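Local structure of Lin1944 protein (Listeria innocua, 3D7L) at residues K58-V63 against S103-G108; L99-L104 against M146-R151; E80-T85 against G125-M130; L112-M117 against A134-A139. The protein is of unknown function but belongs to the short-chain dehydrogenases/reductases and is probably an oxidoreductase. All coordinates share one frame; numbering follows the deposited sequence.

How the contacts relate
From the N terminus, strand 59-64 opens contact 1, which closes when the chain returns at 103-108 after helix 79-100. Contact 3 starts near the head of that helix and closes on helix 126-142, crossing contact 1. Contact 2 begins at the helix's tail, shares Ser103 and Leu104 with contact 1, closes at the turn before strand 151-157 and also crosses contact 3. Contact 4, strand 108-113 against helix 126-142, opens after contact 1 has closed, lies within the span of contact 2 and crosses contact 3. Contacts 1 and 2, joined by the Asp106-Arg148 salt bridge, sit at one end of the sheet, their centres about 30 and 28 Å from that of contact 3, which pairs the two helices.

Contact 1 (K58-V63 against S103-G108); sequences KVDAIV and SLNDKG
Val59 and Leu104 form a parallel beta bridge, with Val59 held by both of its backbone polar atoms: Val59 N donates to Ser103 O at 2.9 Å, and Val59 O accepts from Asn105 N at 2.7 Å. Beside the bridge, the Lys58 chain bends at chi2 (-82°), bringing CD to 3.4 Å from Asn105 OD1 and NZ to 2.8 Å from Leu104 O, which it meets from above the carbonyl plane. Asn105 ND2 reaches Asp60 OD2 at 3.1 Å; the oxygen lies close to the amide plane, whereas the amide comes at the carboxylate from above its plane. Leu104 CD2 packs 3.9 Å from Ile62 CG1 and 4.1 Å from Val59 CG2.

Farther out, Asp60 OD1 is bonded to Lys5 N, a second bond that fixes the carboxylate's position. One water links Lys58 O to Asn105 ND2, and another donates to both Asp60 OD2 and Asp106 O. The bridge to strand 104-105 sits at the start of strand 59-64, just before the type II turn from Asn105 to Gly108 leads into strand 108-113. Strands 59-64 and 108-113, parallel neighbours connected through helix 79-100, make the beta-alpha-beta crossover of a Rossmann-type sheet.

Contact 2 (L99-L104 against M146-R151); sequences LGIDSL and MPRGIR
Arg148 sets both terminal nitrogens on one backbone oxygen: NH2 lies 2.9 Å and NH1 3.0 Å from Leu104 O. Both are hydrogen bonds, somewhat bent at the hydrogens, and the oxygen, which Lys58 NZ also bonds, sits at the guanidinium edge, near its plane. A bend at chi3 (-73°) turns the Arg148 side chain so that this end faces the carbonyl. NH2 also forms a salt bridge to Asp106, while NH1 donates to a water that in turn donates to Asp102 OD1. Asp102 OD1, 4.9 Å from Arg148 NH1, is linked to it through this water.

One face of the guanidinium is covered by Ile150 CD1, 3.5 Å above its plane and offset toward the rim. The apolar contacts lie around Ile101 and Leu104. Ile101 CG2 meets Pro147 CG at 3.6 Å, the two side chains crossing at about a right angle, and Ile101 CG1 lies 4.1 Å from the selenium of Met146. Deeper in, Leu104 CD1 packs 3.7 Å from Ile150 CG2. Leu74 of the second subunit packs on both Ile101 and Met146, and Thr75 of that subunit on Pro147, which carries the packing into the dimer interface.

Pro147 to Ile150 form a type I' turn, from which Arg148 points to the other segment. The chemistry divides in two: a hydrophobic layer joins the chain just after helix 79-100 to Met146 and the turn that follows it, and over it one arginine binds a carbonyl and a carboxylate together. Asp106, with Asp102 through its water, would be expected to favour the charged form of the guanidinium.

Contact 3 (E80-T85 against G125-M130); sequences EKNAVT and GASAAM
Thr85 and Ser127 meet hydroxyl to hydroxyl, OG1 to OG, in a hydrogen bond of 2.5 Å in which either could be the donor. This is the tight part of the contact. Ser127 OG stands anti to its own backbone nitrogen (chi1 -176°), which carries it out toward helix 79-100, and Asn82 ND2 comes in to 2.8 Å from the same oxygen. The backbones are accordingly close here: Asn82 CA and Ser127 CA are 6.3 Å apart. Thr85 OG1 is also hydrogen-bonded to Thr70 N, so the loop holding Thr70 positions the hydroxyl that Ser127 meets. The Thr85 methyl, CG2, lies 3.4 Å from Ser127 O.

Next to it the contact turns to packing by Met130. This residue, modelled as selenomethionine, approaches Asn82 from the opposite direction; its selenium comes to 3.5 Å from Asn82 OD1, and its bent end puts CE 3.6 Å from Thr85 CG2. Ile94 of the second subunit packs against Met130 and Leu98 of that subunit against Asn82. The solvent side is at Ala83, which points away from helix 126-142; Glu80, also exposed, touches Ile46 of the second subunit.

The short helical segments pass 9.7 Å apart at closest approach, their directions differing by 37°. Two neighbouring helices that also face their copies in a second subunit resemble the paired helices that build the four-helix bundle interface common in short-chain dehydrogenases/reductases.

Contact 4 (L112-M117 against A134-A139); sequences LTTGIM and AVTAFA
Thr114 and Val135 are brought together by one torsion on each side. With Thr114 chi1 at 52°, OG1 sits between the backbone nitrogen and carbonyl carbon, and the methyl CG2 faces the helix. In Val135, chi1 of 170° extends CG1 opposite the backbone nitrogen and out to the strand. The two methyl carbons, Thr114 CG2 and Val135 CG1, end 3.8 Å apart.

Val135 CG1 is the hub of the packing. Leu112 touches it with two atoms, CB and CD2, each 3.8 Å from CG1, the leucine side chain crossing the valine at about a right angle. Thr114 CG2 also lies 3.3 Å from Thr136 OG1, so the methyl touches two successive residues of the helix.

The two threonine hydroxyls do not meet directly; a water lies 2.8 Å from Thr114 OG1 and 2.7 Å from Thr136 OG1, donating to the latter. Each hydroxyl has a further partner: Thr136 OG1 bonds to Asn132 O, one turn back on its own helix, and Thr114 OG1 to Val155 O of the adjoining strand. Leu112 also packs on Val97 of helix 79-100. Elsewhere the helix meets the second subunit, where Ala134 packs on Ala134 of that subunit and Phe138 on its Ala126.

No hydrogen bond runs directly from one segment to the other. Within one beta-alpha-beta unit, the end of strand 108-113 and the residue after it meet helix 126-142 mainly by packing of aliphatic carbons, while the two threonine hydroxyls are satisfied by a bridging water and by Asn132 O and Val155 O.

Contact 1 (K58-V63 against S103-G108)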
loop_
_atom_site.group_PDB
_atom_site.type_symbol
_atom_site.label_atom_id
_atom_site.label_comp_id
_atom_site.label_asym_id
_atom_site.label_seq_id
_atom_site.Cartn_x
_atom_site.Cartn_y
_atom_site.Cartn_z
ATOM N N LYS D 58 -0.866 23.656 17.147
ATOM C CA LYS D 58 0.386 23.496 16.400
ATOM C C LYS D 58 1.408 22.654 17.146
ATOM O O LYS D 58 1.634 22.859 18.343
ATOM C CB LYS D 58 0.997 24.869 16.045
ATOM C CG LYS D 58 0.349 25.564 14.837
ATOM C CD LYS D 58 0.933 25.013 13.537
ATOM C CE LYS D 58 0.533 25.841 12.317
ATOM N NZ LYS D 58 1.254 25.401 11.066
ATOM N N VAL D 59 2.003 21.691 16.430
ATOM C CA VAL D 59 3.146 20.911 16.940
ATOM C C VAL D 59 4.343 20.872 15.981
ATOM O O VAL D 59 4.273 21.340 14.834
ATOM C CB VAL D 59 2.736 19.470 17.393
ATOM C CG1 VAL D 59 1.790 19.556 18.570
ATOM C CG2 VAL D 59 2.113 18.680 16.249
ATOM N N ASP D 60 5.458 20.343 16.477
ATOM C CA ASP D 60 6.674 20.226 15.685
ATOM C C ASP D 60 6.781 18.860 15.030
ATOM O O ASP D 60 7.415 18.725 13.987
ATOM C CB ASP D 60 7.896 20.474 16.555
ATOM C CG ASP D 60 7.895 21.853 17.135
ATOM O OD1 ASP D 60 7.705 21.979 18.361
ATOM O OD2 ASP D 60 8.019 22.816 16.351
ATOM N N ALA D 61 6.164 17.852 15.628
ATOM C CA ALA D 61 6.238 16.485 15.070
ATOM C C ALA D 61 4.970 15.730 15.360
ATOM O O ALA D 61 4.393 15.871 16.435
ATOM C CB ALA D 61 7.425 15.719 15.632
ATOM N N ILE D 62 4.562 14.910 14.399
ATOM C CA ILE D 62 3.438 14.008 14.553
ATOM C C ILE D 62 4.003 12.621 14.248
ATOM O O ILE D 62 4.586 12.384 13.175
ATOM C CB ILE D 62 2.269 14.352 13.593
ATOM C CG1 ILE D 62 1.661 15.726 13.937
ATOM C CG2 ILE D 62 1.203 13.228 13.611
ATOM C CD1 ILE D 62 0.695 16.248 12.888
ATOM N N VAL D 63 3.841 11.741 15.229
ATOM C CA VAL D 63 4.411 10.422 15.254
ATOM C C VAL D 63 3.271 9.440 15.417
ATOM O O VAL D 63 2.534 9.484 16.384
ATOM C CB VAL D 63 5.346 10.218 16.443
ATOM C CG1 VAL D 63 5.935 8.823 16.409
ATOM C CG2 VAL D 63 6.457 11.280 16.481
ATOM N N SER D 103 -1.348 21.302 10.980
ATOM C CA SER D 103 -0.979 21.311 12.388
ATOM C C SER D 103 0.519 21.305 12.639
ATOM O O SER D 103 0.937 21.377 13.786
ATOM C CB SER D 103 -1.606 20.126 13.117
ATOM O OG SER D 103 -3.003 20.315 13.215
ATOM N N LEU D 104 1.326 21.199 11.585
ATOM C CA LEU D 104 2.761 21.176 11.793
ATOM C C LEU D 104 3.387 22.540 11.648
ATOM O O LEU D 104 3.067 23.296 10.720
ATOM C CB LEU D 104 3.464 20.198 10.850
ATOM C CG LEU D 104 3.466 18.722 11.231
ATOM C CD1 LEU D 104 4.251 18.008 10.178
ATOM C CD2 LEU D 104 4.085 18.489 12.641
ATOM N N ASN D 105 4.287 22.840 12.579
ATOM C CA ASN D 105 5.122 24.009 12.473
ATOM C C ASN D 105 6.078 23.879 11.270
ATOM O O ASN D 105 6.338 22.772 10.773
ATOM C CB ASN D 105 5.894 24.222 13.779
ATOM C CG ASN D 105 5.019 24.787 14.903
ATOM O OD1 ASN D 105 4.118 25.603 14.673
ATOM N ND2 ASN D 105 5.304 24.366 16.132
ATOM N N ASP D 106 6.589 25.017 10.801
ATOM C CA ASP D 106 7.570 25.040 9.727
ATOM C C ASP D 106 8.739 24.113 10.074
ATOM O O ASP D 106 9.195 24.113 11.203
ATOM C CB ASP D 106 8.065 26.471 9.512
ATOM C CG ASP D 106 6.992 27.392 8.899
ATOM O OD1 ASP D 106 7.247 28.603 8.796
ATOM O OD2 ASP D 106 5.896 26.927 8.522
ATOM N N LYS D 107 9.189 23.303 9.114
ATOM C CA LYS D 107 10.304 22.360 9.326
ATOM C C LYS D 107 9.941 21.185 10.247
ATOM O O LYS D 107 10.824 20.479 10.716
ATOM C CB LYS D 107 11.552 23.079 9.884
ATOM C CG LYS D 107 11.917 24.419 9.218
ATOM C CD LYS D 107 13.242 24.378 8.478
ATOM C CE LYS D 107 13.037 23.925 7.021
ATOM N NZ LYS D 107 14.203 23.152 6.474
ATOM N N GLY D 108 8.650 20.997 10.517
ATOM C CA GLY D 108 8.152 19.884 11.325
ATOM C C GLY D 108 8.274 18.580 10.547
ATOM O O GLY D 108 8.773 18.579 9.417
HETATM O O HOH W 1 3.911 24.317 19.011
HETATM O O HOH W 2 9.210 22.201 13.774
#

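Contact 2 (L99-L104 against M146-R151)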
loop_
_atom_site.group_PDB
_atom_site.type_symbol
_atom_site.label_atom_id
_atom_site.label_comp_id
_atom_site.label_asym_id
_atom_site.label_seq_id
_atom_site.Cartn_x
_atom_site.Cartn_y
_atom_site.Cartn_z
ATOM N N LEU D 99 -4.765 15.058 7.030
ATOM C CA LEU D 99 -5.486 16.017 7.897
ATOM C C LEU D 99 -4.588 16.831 8.860
ATOM O O LEU D 99 -5.047 17.804 9.454
ATOM C CB LEU D 99 -6.622 15.315 8.649
ATOM C CG LEU D 99 -7.667 14.625 7.755
ATOM C CD1 LEU D 99 -8.514 13.614 8.513
ATOM C CD2 LEU D 99 -8.561 15.615 7.002
ATOM N N GLY D 100 -3.316 16.443 8.975
ATOM C CA GLY D 100 -2.373 17.024 9.933
ATOM C C GLY D 100 -1.292 18.002 9.459
ATOM O O GLY D 100 -0.608 18.607 10.297
ATOM N N ILE D 101 -1.134 18.181 8.141
ATOM C CA ILE D 101 -0.099 19.097 7.614
ATOM C C ILE D 101 -0.252 20.514 8.176
ATOM O O ILE D 101 0.737 21.176 8.528
ATOM C CB ILE D 101 -0.052 19.101 6.050
ATOM C CG1 ILE D 101 0.283 17.708 5.506
ATOM C CG2 ILE D 101 0.985 20.098 5.527
ATOM C CD1 ILE D 101 -0.068 17.508 4.017
ATOM N N ASP D 102 -1.504 20.945 8.307
ATOM C CA ASP D 102 -1.839 22.274 8.792
ATOM C C ASP D 102 -1.544 22.427 10.292
ATOM O O ASP D 102 -1.462 23.544 10.799
ATOM C CB ASP D 102 -3.308 22.618 8.469
ATOM C CG ASP D 102 -3.483 23.232 7.071
ATOM O OD1 ASP D 102 -2.510 23.815 6.541
ATOM O OD2 ASP D 102 -4.600 23.165 6.499
ATOM N N SER D 103 -1.348 21.302 10.980
ATOM C CA SER D 103 -0.979 21.311 12.388
ATOM C C SER D 103 0.519 21.305 12.639
ATOM O O SER D 103 0.937 21.377 13.786
ATOM C CB SER D 103 -1.606 20.126 13.117
ATOM O OG SER D 103 -3.003 20.315 13.215
ATOM N N LEU D 104 1.326 21.199 11.585
ATOM C CA LEU D 104 2.761 21.176 11.793
ATOM C C LEU D 104 3.387 22.540 11.648
ATOM O O LEU D 104 3.067 23.296 10.720
ATOM C CB LEU D 104 3.464 20.198 10.850
ATOM C CG LEU D 104 3.466 18.722 11.231
ATOM C CD1 LEU D 104 4.251 18.008 10.178
ATOM C CD2 LEU D 104 4.085 18.489 12.641
HETATM N N MSE D 146 5.815 18.205 0.373
HETATM C CA MSE D 146 5.557 18.821 1.682
HETATM C C MSE D 146 5.812 20.313 1.644
HETATM O O MSE D 146 6.799 20.746 1.062
HETATM C CB MSE D 146 6.353 18.132 2.791
HETATM C CG MSE D 146 5.791 16.739 3.115
HETATM SE SE MSE D 146 4.073 16.838 4.117
HETATM C CE MSE D 146 3.503 14.998 4.005
ATOM N N PRO D 147 4.888 21.107 2.211
ATOM C CA PRO D 147 5.108 22.557 2.278
ATOM C C PRO D 147 5.946 22.933 3.489
ATOM O O PRO D 147 6.076 22.115 4.407
ATOM C CB PRO D 147 3.695 23.123 2.434
ATOM C CG PRO D 147 2.905 22.020 3.121
ATOM C CD PRO D 147 3.594 20.704 2.812
ATOM N N ARG D 148 6.527 24.145 3.465
ATOM C CA ARG D 148 7.171 24.750 4.646
ATOM C C ARG D 148 8.296 23.911 5.327
ATOM O O ARG D 148 8.543 24.016 6.536
ATOM C CB ARG D 148 6.096 25.180 5.655
ATOM C CG ARG D 148 5.002 26.078 5.057
ATOM C CD ARG D 148 3.935 26.446 6.080
ATOM N NE ARG D 148 3.014 25.354 6.453
ATOM C CZ ARG D 148 3.084 24.676 7.599
ATOM N NH1 ARG D 148 2.183 23.736 7.866
ATOM N NH2 ARG D 148 4.055 24.944 8.497
ATOM N N GLY D 149 8.983 23.110 4.522
ATOM C CA GLY D 149 10.174 22.344 4.949
ATOM C C GLY D 149 9.852 21.097 5.760
ATOM O O GLY D 149 10.737 20.488 6.365
ATOM N N ILE D 150 8.587 20.714 5.753
ATOM C CA ILE D 150 8.115 19.578 6.514
ATOM C C ILE D 150 8.687 18.267 5.973
ATOM O O ILE D 150 8.803 18.088 4.758
ATOM C CB ILE D 150 6.583 19.554 6.553
ATOM C CG1 ILE D 150 6.059 20.644 7.519
ATOM C CG2 ILE D 150 6.080 18.191 6.979
ATOM C CD1 ILE D 150 4.654 21.176 7.198
ATOM N N ARG D 151 9.079 17.370 6.882
ATOM C CA ARG D 151 9.662 16.070 6.495
ATOM C C ARG D 151 8.729 14.922 6.832
ATOM O O ARG D 151 7.849 15.052 7.700
ATOM C CB ARG D 151 11.032 15.864 7.156
ATOM C CG ARG D 151 12.015 17.050 6.948
ATOM C CD ARG D 151 13.340 16.851 7.729
ATOM N NE ARG D 151 13.100 16.950 9.157
ATOM C CZ ARG D 151 13.039 15.928 10.016
ATOM N NH1 ARG D 151 13.258 14.680 9.634
ATOM N NH2 ARG D 151 12.797 16.174 11.288
HETATM O O HOH W 3 0.227 23.781 5.735
#

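Contact 3 (E80-T85 against G125-M130)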
loop_
_atom_site.group_PDB
_atom_site.type_symbol
_atom_site.label_atom_id
_atom_site.label_comp_id
_atom_site.label_asym_id
_atom_site.label_seq_id
_atom_site.Cartn_x
_atom_site.Cartn_y
_atom_site.Cartn_z
ATOM N N GLU D 80 -14.222 -7.864 3.288
ATOM C CA GLU D 80 -14.680 -7.255 4.538
ATOM C C GLU D 80 -13.574 -7.222 5.574
ATOM O O GLU D 80 -13.351 -6.195 6.201
ATOM C CB GLU D 80 -15.901 -7.994 5.115
ATOM C CG GLU D 80 -17.193 -7.806 4.327
ATOM C CD GLU D 80 -17.322 -8.745 3.112
ATOM O OE1 GLU D 80 -16.332 -9.434 2.757
ATOM O OE2 GLU D 80 -18.425 -8.792 2.519
ATOM N N LYS D 81 -12.862 -8.338 5.723
ATOM C CA LYS D 81 -11.745 -8.433 6.674
ATOM C C LYS D 81 -10.614 -7.498 6.301
ATOM O O LYS D 81 -10.009 -6.851 7.152
ATOM C CB LYS D 81 -11.232 -9.875 6.790
ATOM C CG LYS D 81 -12.117 -10.733 7.650
ATOM C CD LYS D 81 -11.682 -12.175 7.664
ATOM C CE LYS D 81 -12.878 -13.016 8.065
ATOM N NZ LYS D 81 -12.659 -14.456 7.842
ATOM N N ASN D 82 -10.360 -7.405 5.007
ATOM C CA ASN D 82 -9.267 -6.595 4.493
ATOM C C ASN D 82 -9.564 -5.084 4.610
ATOM O O ASN D 82 -8.643 -4.261 4.730
ATOM C CB ASN D 82 -8.982 -7.019 3.048
ATOM C CG ASN D 82 -7.620 -6.581 2.561
ATOM O OD1 ASN D 82 -7.515 -5.960 1.505
ATOM N ND2 ASN D 82 -6.572 -6.923 3.297
ATOM N N ALA D 83 -10.848 -4.743 4.572
ATOM C CA ALA D 83 -11.354 -3.380 4.741
ATOM C C ALA D 83 -11.016 -2.783 6.089
ATOM O O ALA D 83 -10.902 -1.555 6.230
ATOM C CB ALA D 83 -12.887 -3.363 4.540
ATOM N N VAL D 84 -10.864 -3.640 7.087
ATOM C CA VAL D 84 -10.477 -3.200 8.430
ATOM C C VAL D 84 -9.040 -2.651 8.400
ATOM O O VAL D 84 -8.781 -1.524 8.833
ATOM C CB VAL D 84 -10.661 -4.350 9.491
ATOM C CG1 VAL D 84 -10.311 -3.859 10.870
ATOM C CG2 VAL D 84 -12.107 -4.889 9.472
ATOM N N THR D 85 -8.113 -3.431 7.849
ATOM C CA THR D 85 -6.738 -2.942 7.631
ATOM C C THR D 85 -6.754 -1.603 6.889
ATOM O O THR D 85 -6.096 -0.629 7.305
ATOM C CB THR D 85 -5.948 -3.925 6.789
ATOM O OG1 THR D 85 -6.072 -5.210 7.377
ATOM C CG2 THR D 85 -4.440 -3.516 6.718
ATOM N N GLY D 125 0.122 -12.764 7.090
ATOM C CA GLY D 125 0.610 -11.401 6.994
ATOM C C GLY D 125 0.221 -10.567 5.778
ATOM O O GLY D 125 0.642 -9.428 5.700
ATOM N N ALA D 126 -0.572 -11.100 4.850
ATOM C CA ALA D 126 -0.804 -10.443 3.546
ATOM C C ALA D 126 -1.432 -9.061 3.669
ATOM O O ALA D 126 -1.060 -8.126 2.939
ATOM C CB ALA D 126 -1.657 -11.311 2.616
ATOM N N SER D 127 -2.389 -8.940 4.586
ATOM C CA SER D 127 -3.099 -7.699 4.771
ATOM C C SER D 127 -2.211 -6.660 5.475
ATOM O O SER D 127 -2.208 -5.484 5.113
ATOM C CB SER D 127 -4.384 -7.978 5.538
ATOM O OG SER D 127 -5.155 -6.805 5.673
ATOM N N ALA D 128 -1.434 -7.084 6.467
ATOM C CA ALA D 128 -0.488 -6.148 7.099
ATOM C C ALA D 128 0.644 -5.742 6.104
ATOM O O ALA D 128 1.054 -4.574 6.031
ATOM C CB ALA D 128 0.070 -6.750 8.389
ATOM N N ALA D 129 1.110 -6.707 5.316
ATOM C CA ALA D 129 2.067 -6.444 4.238
ATOM C C ALA D 129 1.579 -5.314 3.298
ATOM O O ALA D 129 2.290 -4.333 3.071
ATOM C CB ALA D 129 2.322 -7.736 3.426
HETATM N N MSE D 130 0.361 -5.470 2.771
HETATM C CA MSE D 130 -0.336 -4.407 2.011
HETATM C C MSE D 130 -0.273 -3.026 2.667
HETATM O O MSE D 130 0.160 -2.052 2.042
HETATM C CB MSE D 130 -1.810 -4.808 1.808
HETATM C CG MSE D 130 -2.657 -3.841 0.953
HETATM SE SE MSE D 130 -4.602 -4.103 1.237
HETATM C CE MSE D 130 -4.745 -3.597 3.091
#

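Contact 4 (L112-M117 against A134-A139)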
loop_
_atom_site.group_PDB
_atom_site.type_symbol
_atom_site.label_atom_id
_atom_site.label_comp_id
_atom_site.label_asym_id
_atom_site.label_seq_id
_atom_site.Cartn_x
_atom_site.Cartn_y
_atom_site.Cartn_z
ATOM N N LEU D 112 5.710 7.647 10.408
ATOM C CA LEU D 112 4.646 6.626 10.342
ATOM C C LEU D 112 5.204 5.228 10.585
ATOM O O LEU D 112 6.380 4.999 10.356
ATOM C CB LEU D 112 3.953 6.696 8.982
ATOM C CG LEU D 112 2.738 7.598 8.744
ATOM C CD1 LEU D 112 2.572 8.829 9.681
ATOM C CD2 LEU D 112 2.604 7.980 7.231
ATOM N N THR D 113 4.385 4.280 11.035
ATOM C CA THR D 113 4.940 2.937 11.319
ATOM C C THR D 113 4.550 1.933 10.241
ATOM O O THR D 113 3.402 1.894 9.834
ATOM C CB THR D 113 4.524 2.395 12.715
ATOM O OG1 THR D 113 4.946 3.314 13.734
ATOM C CG2 THR D 113 5.154 1.027 12.982
ATOM N N THR D 114 5.520 1.144 9.763
ATOM C CA THR D 114 5.236 0.083 8.802
ATOM C C THR D 114 5.529 -1.291 9.469
ATOM O O THR D 114 4.923 -1.615 10.496
ATOM C CB THR D 114 6.019 0.308 7.478
ATOM O OG1 THR D 114 7.399 0.506 7.780
ATOM C CG2 THR D 114 5.530 1.562 6.729
ATOM N N GLY D 115 6.452 -2.081 8.913
ATOM C CA GLY D 115 6.778 -3.382 9.485
ATOM C C GLY D 115 7.424 -4.351 8.509
ATOM O O GLY D 115 7.179 -4.298 7.288
ATOM N N ILE D 116 8.258 -5.238 9.056
ATOM C CA ILE D 116 8.991 -6.237 8.279
ATOM C C ILE D 116 8.076 -7.156 7.436
ATOM O O ILE D 116 8.525 -7.777 6.498
ATOM C CB ILE D 116 9.892 -7.112 9.208
ATOM C CG1 ILE D 116 11.038 -7.776 8.412
ATOM C CG2 ILE D 116 9.037 -8.081 10.009
ATOM C CD1 ILE D 116 12.027 -8.535 9.232
HETATM N N MSE D 117 6.800 -7.242 7.761
HETATM C CA MSE D 117 5.940 -8.184 7.042
HETATM C C MSE D 117 5.788 -7.870 5.554
HETATM O O MSE D 117 5.498 -8.767 4.766
HETATM C CB MSE D 117 4.578 -8.304 7.699
HETATM C CG MSE D 117 4.612 -9.263 8.837
HETATM SE SE MSE D 117 2.842 -9.502 9.571
HETATM C CE MSE D 117 2.956 -8.243 11.019
ATOM N N ALA D 134 1.884 0.154 1.400
ATOM C CA ALA D 134 1.113 1.329 1.051
ATOM C C ALA D 134 1.662 2.567 1.766
ATOM O O ALA D 134 1.860 3.619 1.160
ATOM C CB ALA D 134 -0.323 1.120 1.421
ATOM N N VAL D 135 1.910 2.417 3.057
ATOM C CA VAL D 135 2.366 3.535 3.891
ATOM C C VAL D 135 3.800 3.946 3.513
ATOM O O VAL D 135 4.134 5.160 3.471
ATOM C CB VAL D 135 2.161 3.210 5.404
ATOM C CG1 VAL D 135 2.840 4.250 6.320
ATOM C CG2 VAL D 135 0.635 3.160 5.729
ATOM N N THR D 136 4.622 2.955 3.148
ATOM C CA THR D 136 6.030 3.210 2.791
ATOM C C THR D 136 6.061 4.079 1.536
ATOM O O THR D 136 6.718 5.143 1.509
ATOM C CB THR D 136 6.831 1.897 2.556
ATOM O OG1 THR D 136 6.876 1.120 3.763
ATOM C CG2 THR D 136 8.239 2.179 2.125
ATOM N N ALA D 137 5.326 3.628 0.524
ATOM C CA ALA D 137 5.255 4.301 -0.778
ATOM C C ALA D 137 4.598 5.679 -0.713
ATOM O O ALA D 137 5.084 6.608 -1.356
ATOM C CB ALA D 137 4.544 3.427 -1.786
ATOM N N PHE D 138 3.503 5.806 0.029
ATOM C CA PHE D 138 2.864 7.121 0.276
ATOM C C PHE D 138 3.858 8.144 0.829
ATOM O O PHE D 138 3.988 9.239 0.299
ATOM C CB PHE D 138 1.663 7.029 1.245
ATOM C CG PHE D 138 1.111 8.391 1.662
ATOM C CD1 PHE D 138 0.302 9.130 0.783
ATOM C CD2 PHE D 138 1.437 8.955 2.908
ATOM C CE1 PHE D 138 -0.197 10.405 1.150
ATOM C CE2 PHE D 138 0.960 10.225 3.284
ATOM C CZ PHE D 138 0.131 10.958 2.404
ATOM N N ALA D 139 4.552 7.764 1.888
ATOM C CA ALA D 139 5.547 8.618 2.563
ATOM C C ALA D 139 6.711 9.047 1.658
ATOM O O ALA D 139 7.107 10.220 1.663
ATOM C CB ALA D 139 6.087 7.903 3.802
HETATM O O HOH W 4 8.660 1.745 5.643
#